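Local coordinates for resiniferatoxin-binding, phosphotriesterase-related protein (PDB 3K2G), which probably hydrolyses phosphoric ester substrates, as a binuclear zinc TIM-barrel enzyme of the phosphotriesterase family, at residues B[211-216]-B[268-273]; B[218-223]-B[234-239]; B[241-246]-B[276-281]. All coordinates share one frame; numbering follows the deposited sequence.

Contact 1 (B[211-216]-B[268-273]); sequences PGWFRL and FFYADQ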
loop_
_atom_site.group_PDB
_atom_site.type_symbol
_atom_site.label_atom_id
_atom_site.label_comp_id
_atom_site.label_asym_id
_atom_site.label_seq_id
_atom_site.Cartn_x
_atom_site.Cartn_y
_atom_site.Cartn_z
ATOM N N PRO B 211 -7.719 -15.112 -19.286
ATOM C CA PRO B 211 -8.274 -15.428 -17.970
ATOM C C PRO B 211 -7.886 -14.396 -16.902
ATOM O O PRO B 211 -6.776 -14.496 -16.397
ATOM C CB PRO B 211 -7.576 -16.737 -17.589
ATOM C CG PRO B 211 -6.261 -16.666 -18.259
ATOM C CD PRO B 211 -6.473 -15.838 -19.495
ATOM N N GLY B 212 -8.657 -13.344 -16.980
ATOM C CA GLY B 212 -8.389 -12.160 -16.153
ATOM C C GLY B 212 -7.885 -12.273 -14.713
ATOM O O GLY B 212 -6.967 -11.539 -14.290
ATOM N N TRP B 213 -8.416 -13.366 -14.065
ATOM C CA TRP B 213 -8.077 -13.490 -12.639
ATOM C C TRP B 213 -6.761 -14.229 -12.517
ATOM O O TRP B 213 -6.370 -14.580 -11.427
ATOM C CB TRP B 213 -9.198 -14.213 -11.865
ATOM C CG TRP B 213 -10.373 -13.349 -11.603
ATOM C CD1 TRP B 213 -10.595 -12.582 -10.498
ATOM C CD2 TRP B 213 -11.487 -13.147 -12.469
ATOM N NE1 TRP B 213 -11.786 -11.910 -10.620
ATOM C CE2 TRP B 213 -12.356 -12.238 -11.824
ATOM C CE3 TRP B 213 -11.838 -13.645 -13.733
ATOM C CZ2 TRP B 213 -13.556 -11.815 -12.401
ATOM C CZ3 TRP B 213 -13.031 -13.225 -14.309
ATOM C CH2 TRP B 213 -13.877 -12.318 -13.641
ATOM N N PHE B 214 -6.083 -14.475 -13.636
ATOM C CA PHE B 214 -4.771 -15.122 -13.584
ATOM C C PHE B 214 -3.769 -14.121 -14.160
ATOM O O PHE B 214 -4.144 -12.978 -14.416
ATOM C CB PHE B 214 -4.759 -16.440 -14.371
ATOM C CG PHE B 214 -5.483 -17.562 -13.679
ATOM C CD1 PHE B 214 -4.793 -18.470 -12.875
ATOM C CD2 PHE B 214 -6.866 -17.680 -13.787
ATOM C CE1 PHE B 214 -5.472 -19.478 -12.188
ATOM C CE2 PHE B 214 -7.559 -18.685 -13.101
ATOM C CZ PHE B 214 -6.859 -19.585 -12.300
ATOM N N ARG B 215 -2.513 -14.524 -14.358
ATOM C CA ARG B 215 -1.496 -13.613 -14.896
ATOM C C ARG B 215 -0.708 -14.256 -16.040
ATOM O O ARG B 215 0.514 -14.376 -15.963
ATOM C CB ARG B 215 -0.528 -13.206 -13.784
ATOM C CG ARG B 215 -1.198 -12.605 -12.548
ATOM C CD ARG B 215 -1.605 -11.153 -12.759
ATOM N NE ARG B 215 -2.223 -10.586 -11.564
ATOM C CZ ARG B 215 -3.517 -10.670 -11.275
ATOM N NH1 ARG B 215 -4.348 -11.292 -12.098
ATOM N NH2 ARG B 215 -3.976 -10.142 -10.151
ATOM N N LEU B 216 -1.406 -14.655 -17.101
ATOM C CA LEU B 216 -0.770 -15.306 -18.250
ATOM C C LEU B 216 -0.470 -14.371 -19.424
ATOM O O LEU B 216 0.031 -14.813 -20.460
ATOM C CB LEU B 216 -1.661 -16.454 -18.753
ATOM C CG LEU B 216 -1.949 -17.619 -17.798
ATOM C CD1 LEU B 216 -2.939 -18.586 -18.443
ATOM C CD2 LEU B 216 -0.655 -18.338 -17.463
ATOM N N PHE B 268 -20.574 -9.185 -11.306
ATOM C CA PHE B 268 -21.029 -10.505 -10.880
ATOM C C PHE B 268 -19.963 -11.293 -10.130
ATOM O O PHE B 268 -18.772 -10.977 -10.191
ATOM C CB PHE B 268 -21.454 -11.357 -12.083
ATOM C CG PHE B 268 -22.297 -10.631 -13.089
ATOM C CD1 PHE B 268 -23.316 -9.773 -12.686
ATOM C CD2 PHE B 268 -22.098 -10.843 -14.451
ATOM C CE1 PHE B 268 -24.129 -9.134 -13.630
ATOM C CE2 PHE B 268 -22.905 -10.212 -15.402
ATOM C CZ PHE B 268 -23.920 -9.358 -14.990
ATOM N N PHE B 269 -20.418 -12.320 -9.418
ATOM C CA PHE B 269 -19.532 -13.238 -8.719
ATOM C C PHE B 269 -19.721 -14.546 -9.479
ATOM O O PHE B 269 -20.836 -15.056 -9.571
ATOM C CB PHE B 269 -19.948 -13.450 -7.264
ATOM C CG PHE B 269 -19.115 -14.485 -6.552
ATOM C CD1 PHE B 269 -17.771 -14.244 -6.285
ATOM C CD2 PHE B 269 -19.659 -15.719 -6.202
ATOM C CE1 PHE B 269 -16.972 -15.221 -5.681
ATOM C CE2 PHE B 269 -18.873 -16.703 -5.598
ATOM C CZ PHE B 269 -17.524 -16.453 -5.338
ATOM N N TYR B 270 -18.647 -15.081 -10.042
ATOM C CA TYR B 270 -18.747 -16.323 -10.794
ATOM C C TYR B 270 -18.535 -17.538 -9.898
ATOM O O TYR B 270 -17.405 -17.981 -9.682
ATOM C CB TYR B 270 -17.742 -16.307 -11.949
ATOM C CG TYR B 270 -18.147 -15.350 -13.042
ATOM C CD1 TYR B 270 -19.254 -15.618 -13.848
ATOM C CD2 TYR B 270 -17.463 -14.155 -13.242
ATOM C CE1 TYR B 270 -19.674 -14.723 -14.823
ATOM C CE2 TYR B 270 -17.877 -13.250 -14.217
ATOM C CZ TYR B 270 -18.986 -13.541 -15.003
ATOM O OH TYR B 270 -19.427 -12.657 -15.962
ATOM N N ALA B 271 -19.644 -18.065 -9.380
ATOM C CA ALA B 271 -19.631 -19.213 -8.477
ATOM C C ALA B 271 -18.734 -20.347 -8.952
ATOM O O ALA B 271 -18.002 -20.943 -8.160
ATOM C CB ALA B 271 -21.051 -19.726 -8.273
ATOM N N ASP B 272 -18.805 -20.640 -10.246
ATOM C CA ASP B 272 -18.010 -21.701 -10.860
ATOM C C ASP B 272 -16.515 -21.543 -10.608
ATOM O O ASP B 272 -15.855 -22.456 -10.107
ATOM C CB ASP B 272 -18.261 -21.731 -12.372
ATOM C CG ASP B 272 -18.097 -20.356 -13.025
ATOM O OD1 ASP B 272 -18.942 -19.468 -12.768
ATOM O OD2 ASP B 272 -17.123 -20.164 -13.790
ATOM N N GLN B 273 -15.993 -20.375 -10.966
ATOM C CA GLN B 273 -14.577 -20.068 -10.813
ATOM C C GLN B 273 -14.250 -19.580 -9.410
ATOM O O GLN B 273 -13.102 -19.654 -8.972
ATOM C CB GLN B 273 -14.169 -18.974 -11.803
ATOM C CG GLN B 273 -14.241 -19.340 -13.274
ATOM C CD GLN B 273 -14.336 -18.098 -14.152
ATOM O OE1 GLN B 273 -15.422 -17.549 -14.351
ATOM N NE2 GLN B 273 -13.196 -17.634 -14.658
#

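Contact 2 (B[218-223]-B[234-239]); sequences HRVLDL and TVLCHM. With ZN (zinc ion), chain J.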
loop_
_atom_site.group_PDB
_atom_site.type_symbol
_atom_site.label_atom_id
_atom_site.label_comp_id
_atom_site.label_asym_id
_atom_site.label_seq_id
_atom_site.Cartn_x
_atom_site.Cartn_y
_atom_site.Cartn_z
ATOM N N HIS B 218 1.872 -12.048 -20.092
ATOM C CA HIS B 218 3.229 -11.980 -20.621
ATOM C C HIS B 218 3.577 -13.231 -21.427
ATOM O O HIS B 218 4.297 -13.150 -22.420
ATOM C CB HIS B 218 4.244 -11.751 -19.495
ATOM C CG HIS B 218 4.386 -10.312 -19.096
ATOM N ND1 HIS B 218 4.929 -9.358 -19.929
ATOM C CD2 HIS B 218 4.029 -9.659 -17.964
ATOM C CE1 HIS B 218 4.900 -8.182 -19.330
ATOM N NE2 HIS B 218 4.356 -8.337 -18.135
ATOM N N ARG B 219 3.063 -14.387 -21.013
ATOM C CA ARG B 219 3.326 -15.618 -21.755
ATOM C C ARG B 219 2.599 -15.536 -23.100
ATOM O O ARG B 219 3.094 -16.026 -24.120
ATOM C CB ARG B 219 2.834 -16.844 -20.975
ATOM C CG ARG B 219 2.971 -18.145 -21.762
ATOM C CD ARG B 219 2.449 -19.362 -21.006
ATOM N NE ARG B 219 2.510 -20.567 -21.833
ATOM C CZ ARG B 219 2.018 -21.752 -21.479
ATOM N NH1 ARG B 219 1.420 -21.901 -20.304
ATOM N NH2 ARG B 219 2.118 -22.787 -22.305
ATOM N N VAL B 220 1.420 -14.917 -23.089
ATOM C CA VAL B 220 0.624 -14.747 -24.304
ATOM C C VAL B 220 1.382 -13.859 -25.279
ATOM O O VAL B 220 1.511 -14.197 -26.453
ATOM C CB VAL B 220 -0.764 -14.088 -24.015
ATOM C CG1 VAL B 220 -1.339 -13.475 -25.293
ATOM C CG2 VAL B 220 -1.738 -15.127 -23.475
ATOM N N LEU B 221 1.884 -12.724 -24.791
ATOM C CA LEU B 221 2.629 -11.806 -25.650
ATOM C C LEU B 221 3.934 -12.428 -26.137
ATOM O O LEU B 221 4.376 -12.157 -27.257
ATOM C CB LEU B 221 2.915 -10.488 -24.924
ATOM C CG LEU B 221 1.691 -9.616 -24.615
ATOM C CD1 LEU B 221 2.148 -8.279 -24.023
ATOM C CD2 LEU B 221 0.873 -9.380 -25.888
ATOM N N ASP B 222 4.551 -13.257 -25.299
ATOM C CA ASP B 222 5.795 -13.924 -25.683
ATOM C C ASP B 222 5.528 -14.780 -26.921
ATOM O O ASP B 222 6.334 -14.817 -27.853
ATOM C CB ASP B 222 6.310 -14.830 -24.554
ATOM C CG ASP B 222 7.012 -14.059 -23.440
ATOM O OD1 ASP B 222 7.136 -12.821 -23.531
ATOM O OD2 ASP B 222 7.444 -14.708 -22.464
ATOM N N LEU B 223 4.390 -15.467 -26.924
ATOM C CA LEU B 223 4.025 -16.330 -28.042
ATOM C C LEU B 223 3.682 -15.511 -29.288
ATOM O O LEU B 223 4.135 -15.817 -30.396
ATOM C CB LEU B 223 2.850 -17.225 -27.642
ATOM C CG LEU B 223 2.334 -18.195 -28.707
ATOM C CD1 LEU B 223 1.608 -19.352 -28.041
ATOM C CD2 LEU B 223 1.408 -17.454 -29.667
ATOM N N THR B 234 -2.062 -5.725 -30.817
ATOM C CA THR B 234 -2.552 -6.895 -30.098
ATOM C C THR B 234 -3.313 -6.350 -28.888
ATOM O O THR B 234 -2.793 -5.515 -28.156
ATOM C CB THR B 234 -1.397 -7.786 -29.595
ATOM O OG1 THR B 234 -0.704 -8.345 -30.716
ATOM C CG2 THR B 234 -1.935 -8.916 -28.717
ATOM N N VAL B 235 -4.536 -6.824 -28.692
ATOM C CA VAL B 235 -5.380 -6.378 -27.592
ATOM C C VAL B 235 -5.545 -7.490 -26.563
ATOM O O VAL B 235 -5.969 -8.596 -26.906
ATOM C CB VAL B 235 -6.791 -5.982 -28.095
ATOM C CG1 VAL B 235 -7.665 -5.576 -26.916
ATOM C CG2 VAL B 235 -6.690 -4.833 -29.105
ATOM N N LEU B 236 -5.198 -7.197 -25.312
ATOM C CA LEU B 236 -5.334 -8.166 -24.232
ATOM C C LEU B 236 -6.659 -7.897 -23.530
ATOM O O LEU B 236 -6.823 -6.852 -22.895
ATOM C CB LEU B 236 -4.187 -8.015 -23.230
ATOM C CG LEU B 236 -2.779 -8.278 -23.764
ATOM C CD1 LEU B 236 -1.757 -7.897 -22.705
ATOM C CD2 LEU B 236 -2.633 -9.743 -24.141
ATOM N N CYS B 237 -7.593 -8.840 -23.646
ATOM C CA CYS B 237 -8.926 -8.704 -23.049
ATOM C C CYS B 237 -9.021 -9.016 -21.566
ATOM O O CYS B 237 -8.182 -9.716 -21.000
ATOM C CB CYS B 237 -9.926 -9.618 -23.762
ATOM S SG CYS B 237 -10.136 -9.320 -25.536
ATOM N N HIS B 238 -10.074 -8.488 -20.952
ATOM C CA HIS B 238 -10.370 -8.743 -19.544
ATOM C C HIS B 238 -9.282 -8.353 -18.554
ATOM O O HIS B 238 -8.876 -9.145 -17.703
ATOM C CB HIS B 238 -10.731 -10.219 -19.390
ATOM C CG HIS B 238 -11.646 -10.717 -20.467
ATOM N ND1 HIS B 238 -12.711 -9.975 -20.932
ATOM C CD2 HIS B 238 -11.650 -11.872 -21.177
ATOM C CE1 HIS B 238 -13.332 -10.651 -21.884
ATOM N NE2 HIS B 238 -12.708 -11.804 -22.052
HETATM N N MSE B 239 -8.830 -7.112 -18.649
HETATM C CA MSE B 239 -7.796 -6.631 -17.744
HETATM C C MSE B 239 -8.348 -6.220 -16.381
HETATM O O MSE B 239 -7.611 -6.186 -15.400
HETATM C CB MSE B 239 -7.068 -5.454 -18.380
HETATM C CG MSE B 239 -6.274 -5.852 -19.626
HETATM SE SE MSE B 239 -5.029 -7.305 -19.298
HETATM C CE MSE B 239 -3.919 -6.405 -17.991
HETATM ZN ZN ZN J . -13.621 -13.450 -23.370
HETATM O O HOH W 1 -15.539 -12.534 -23.439
HETATM O O HOH W 2 -14.939 -14.081 -21.455
#

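Contact 3 (B[241-246]-B[276-281]); sequences PSHMDP and QCPSDD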
loop_
_atom_site.group_PDB
_atom_site.type_symbol
_atom_site.label_atom_id
_atom_site.label_comp_id
_atom_site.label_asym_id
_atom_site.label_seq_id
_atom_site.Cartn_x
_atom_site.Cartn_y
_atom_site.Cartn_z
ATOM N N PRO B 241 -9.920 -7.540 -13.782
ATOM C CA PRO B 241 -9.554 -8.298 -12.579
ATOM C C PRO B 241 -8.133 -8.131 -12.049
ATOM O O PRO B 241 -7.871 -8.455 -10.891
ATOM C CB PRO B 241 -9.839 -9.747 -12.979
ATOM C CG PRO B 241 -10.927 -9.612 -14.016
ATOM C CD PRO B 241 -10.424 -8.448 -14.829
ATOM N N SER B 242 -7.214 -7.649 -12.881
ATOM C CA SER B 242 -5.836 -7.471 -12.436
ATOM C C SER B 242 -5.518 -6.016 -12.110
ATOM O O SER B 242 -4.355 -5.609 -12.088
ATOM C CB SER B 242 -4.852 -8.015 -13.487
ATOM O OG SER B 242 -5.024 -7.402 -14.756
ATOM N N HIS B 243 -6.565 -5.241 -11.833
ATOM C CA HIS B 243 -6.431 -3.828 -11.493
ATOM C C HIS B 243 -5.509 -3.581 -10.299
ATOM O O HIS B 243 -4.919 -2.511 -10.182
ATOM C CB HIS B 243 -7.802 -3.240 -11.166
ATOM C CG HIS B 243 -8.377 -3.740 -9.876
ATOM N ND1 HIS B 243 -8.081 -3.168 -8.657
ATOM C CD2 HIS B 243 -9.214 -4.774 -9.614
ATOM C CE1 HIS B 243 -8.712 -3.826 -7.700
ATOM N NE2 HIS B 243 -9.406 -4.805 -8.254
HETATM N N MSE B 244 -5.405 -4.568 -9.413
HETATM C CA MSE B 244 -4.575 -4.450 -8.211
HETATM C C MSE B 244 -3.130 -4.884 -8.415
HETATM O O MSE B 244 -2.377 -5.027 -7.451
HETATM C CB MSE B 244 -5.174 -5.261 -7.050
HETATM C CG MSE B 244 -6.316 -6.203 -7.411
HETATM SE SE MSE B 244 -5.868 -7.677 -8.627
HETATM C CE MSE B 244 -5.197 -8.996 -7.312
ATOM N N ASP B 245 -2.748 -5.088 -9.668
ATOM C CA ASP B 245 -1.395 -5.507 -9.997
ATOM C C ASP B 245 -0.853 -4.508 -11.028
ATOM O O ASP B 245 -0.673 -4.848 -12.195
ATOM C CB ASP B 245 -1.433 -6.928 -10.584
ATOM C CG ASP B 245 -0.070 -7.591 -10.611
ATOM O OD1 ASP B 245 0.945 -6.865 -10.543
ATOM O OD2 ASP B 245 -0.011 -8.836 -10.715
ATOM N N PRO B 246 -0.587 -3.258 -10.605
ATOM C CA PRO B 246 -0.073 -2.218 -11.507
ATOM C C PRO B 246 1.218 -2.540 -12.262
ATOM O O PRO B 246 1.400 -2.103 -13.402
ATOM C CB PRO B 246 0.061 -0.998 -10.593
ATOM C CG PRO B 246 0.296 -1.604 -9.243
ATOM C CD PRO B 246 -0.687 -2.748 -9.227
ATOM N N GLN B 276 -14.532 -12.874 -8.279
ATOM C CA GLN B 276 -15.388 -11.704 -8.197
ATOM C C GLN B 276 -14.944 -10.586 -9.135
ATOM O O GLN B 276 -13.771 -10.216 -9.162
ATOM C CB GLN B 276 -15.384 -11.182 -6.757
ATOM C CG GLN B 276 -16.158 -9.891 -6.538
ATOM C CD GLN B 276 -17.658 -10.094 -6.587
ATOM O OE1 GLN B 276 -18.208 -10.900 -5.839
ATOM N NE2 GLN B 276 -18.326 -9.359 -7.461
ATOM N N CYS B 277 -15.888 -10.048 -9.895
ATOM C CA CYS B 277 -15.591 -8.942 -10.797
ATOM C C CYS B 277 -15.353 -7.708 -9.947
ATOM O O CYS B 277 -16.123 -7.425 -9.027
ATOM C CB CYS B 277 -16.766 -8.676 -11.736
ATOM S SG CYS B 277 -17.122 -10.051 -12.837
ATOM N N PRO B 278 -14.297 -6.943 -10.257
ATOM C CA PRO B 278 -13.959 -5.728 -9.511
ATOM C C PRO B 278 -14.972 -4.622 -9.765
ATOM O O PRO B 278 -15.749 -4.695 -10.716
ATOM C CB PRO B 278 -12.577 -5.377 -10.050
ATOM C CG PRO B 278 -12.708 -5.746 -11.493
ATOM C CD PRO B 278 -13.411 -7.101 -11.427
ATOM N N SER B 279 -14.949 -3.597 -8.916
ATOM C CA SER B 279 -15.867 -2.464 -9.036
ATOM C C SER B 279 -15.348 -1.453 -10.050
ATOM O O SER B 279 -14.150 -1.400 -10.319
ATOM C CB SER B 279 -16.009 -1.757 -7.695
ATOM O OG SER B 279 -14.829 -1.038 -7.396
ATOM N N ASP B 280 -16.240 -0.628 -10.586
ATOM C CA ASP B 280 -15.815 0.373 -11.556
ATOM C C ASP B 280 -14.865 1.393 -10.939
ATOM O O ASP B 280 -14.024 1.966 -11.634
ATOM C CB ASP B 280 -17.027 1.067 -12.177
ATOM C CG ASP B 280 -17.758 0.171 -13.160
ATOM O OD1 ASP B 280 -17.166 -0.853 -13.585
ATOM O OD2 ASP B 280 -18.914 0.493 -13.517
ATOM N N ASP B 281 -14.994 1.626 -9.634
ATOM C CA ASP B 281 -14.096 2.565 -8.972
ATOM C C ASP B 281 -12.682 1.983 -8.926
ATOM O O ASP B 281 -11.709 2.696 -9.169
ATOM C CB ASP B 281 -14.573 2.887 -7.550
ATOM C CG ASP B 281 -15.392 4.172 -7.480
ATOM O OD1 ASP B 281 -15.409 4.942 -8.467
ATOM O OD2 ASP B 281 -16.011 4.421 -6.428
#

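Contact 1 (B[211-216]-B[268-273])
Trp213 brings CH2, at the far end of its indole, obliquely against the CD2-CE2 flank of Tyr270. CH2 lies 4.0 Å from Tyr270 CD2 and nearly as close to CE2, and the two side chains cross at about a right angle. Farther round the tyrosine, its OH lies in plane at the edge of the Phe268 ring, while Phe74 meets the tyrosine ring outside the two segments. Gln273 adds a looser touch to the indole, its NE2 standing 4.3 Å from Trp213 CE3, again obliquely. Trp213 CG is anti to the carbonyl carbon and beside the backbone N (chi1 -76°), and the indole extends towards 268-273.

Both segments belong to loops of the TIM barrel. Residues 211-216 join strand 206-208 to helix 217-226, whereas 269-270 pairs antiparallel with 275-276 in a small hairpin. Tryptophan suits this bridge because it spans the gap with apolar carbon yet has one polar atom, NE1, which donates to the backbone O of Gln276 on the second hairpin strand. A type I turn supports its base: Phe214 N bonds to Pro211 O at 2.8 Å, with the buried Gly212 at the second position and Trp213 at the third. Arg215 braces the same loop: its NH1 reaches Phe214 O at 2.9 Å, coming from well above the carbonyl plane, and its NE forms a salt bridge with Asp245. The Trp213 side chain lies about 6 Å from that of the zinc ligand His238, and the Gln273 side chain lies about 5 Å from the bound 1,4-dimercaptobutane-2,3-diol.

Contact 2 (B[218-223]-B[234-239])
In the beta-alpha-beta unit 206-208, 217-226, 234-236, the helix covers the outside of the barrel wall through Val220 and Leu221, which pack on Thr234 and Leu236. Leu236 CD2 meets two helix methyls, Leu221 CD2 at 3.9 Å and Val220 CG1 at 4.1 Å. The other methyls of the leucines, Leu221 CD1 and Leu236 CD1, also meet. Leu221 CD2 further touches Thr234 CG2 at 4.0 Å. That methyl is anti to the threonine's backbone N, while OG1 bonds to Asp230 O: threonine thus offers carbon to the helix and spends its hydroxyl on the preceding loop.

Helix and strand run nearly antiparallel, the axes of 218-223 and 234-236 lying at 164° and 10.5 Å apart at closest, as the crossover of a TIM barrel requires. Branched aliphatic residues fill such a layer well, having bulk but no polar group to satisfy in this buried place. Side chains alternate along the strand, and Val235 points away from the helix.

Past the strand's C-terminal end the chain turns at His238, whose backbone is in the left-handed helical region. Its NE2 binds a zinc ion at 2.3 Å, alongside two waters, His209 and Glu177. Cys237 CB lies 3.7 Å above the centre of the imidazole, and the other ring nitrogen, ND1, is hydrogen-bonded to Asp262 OD1, which, from the second shell, probably helps fix the ring's rotation.

Contact 3 (B[241-246]-B[276-281])
Two helix-leading loops of the TIM barrel touch where Pro241 and His243, ahead of helix 246-255, receive Pro278, just ahead of helix 280-292. Pro278 CB lies obliquely beside the CD2-NE2 side of the imidazole, 3.4 Å from His243 CD2, a tight carbon contact, and 3.7 Å from its NE2. The histidine has CG between its backbone N and carbonyl carbon (chi1 70°), which carries the ring towards the proline; CG of Met244, a selenomethionine, rests 3.4 Å above one ring face, offset toward the rim. Pro278 CG also approaches Pro241 N at 4.0 Å.

Both loops end in a helix N-cap. Asp245 OD1 accepts from Tyr248 N, and Ser279 caps the first turn of its own helix while Glu282 bonds back to Ser279 N, a capping box. Short polar residues suit these positions because they can reach the unpaired N-H groups of a helix start.

Proline nitrogens carry no hydrogen, so neither Pro241 N nor Pro278 N is a donor needing a partner; the two loops meet through van der Waals contact of the Pro278 ring with Pro241 and the His243 imidazole, which needs no donor-acceptor pairing.

In the fold
Contact 2 belongs to the buried layer between helix and barrel wall, and all four touching residues are buried, three aliphatic and one a threonine that offers its methyl. Contacts 1 and 3 are only partly buried and lie among the loops, where indole, phenol, imidazole and proline rings, with one glutamine amide, do the touching. These two share neighbouring parts of the fold: an indole hydrogen bond and a salt bridge run from contact 1 to contact 3, so polar links tie together contacts that rest on van der Waals touch. Contact 2 merely adjoins both along the chain, its segment 218-223 following 211-216 and its segment 234-239 preceding 241-246; it alone includes a zinc ligand.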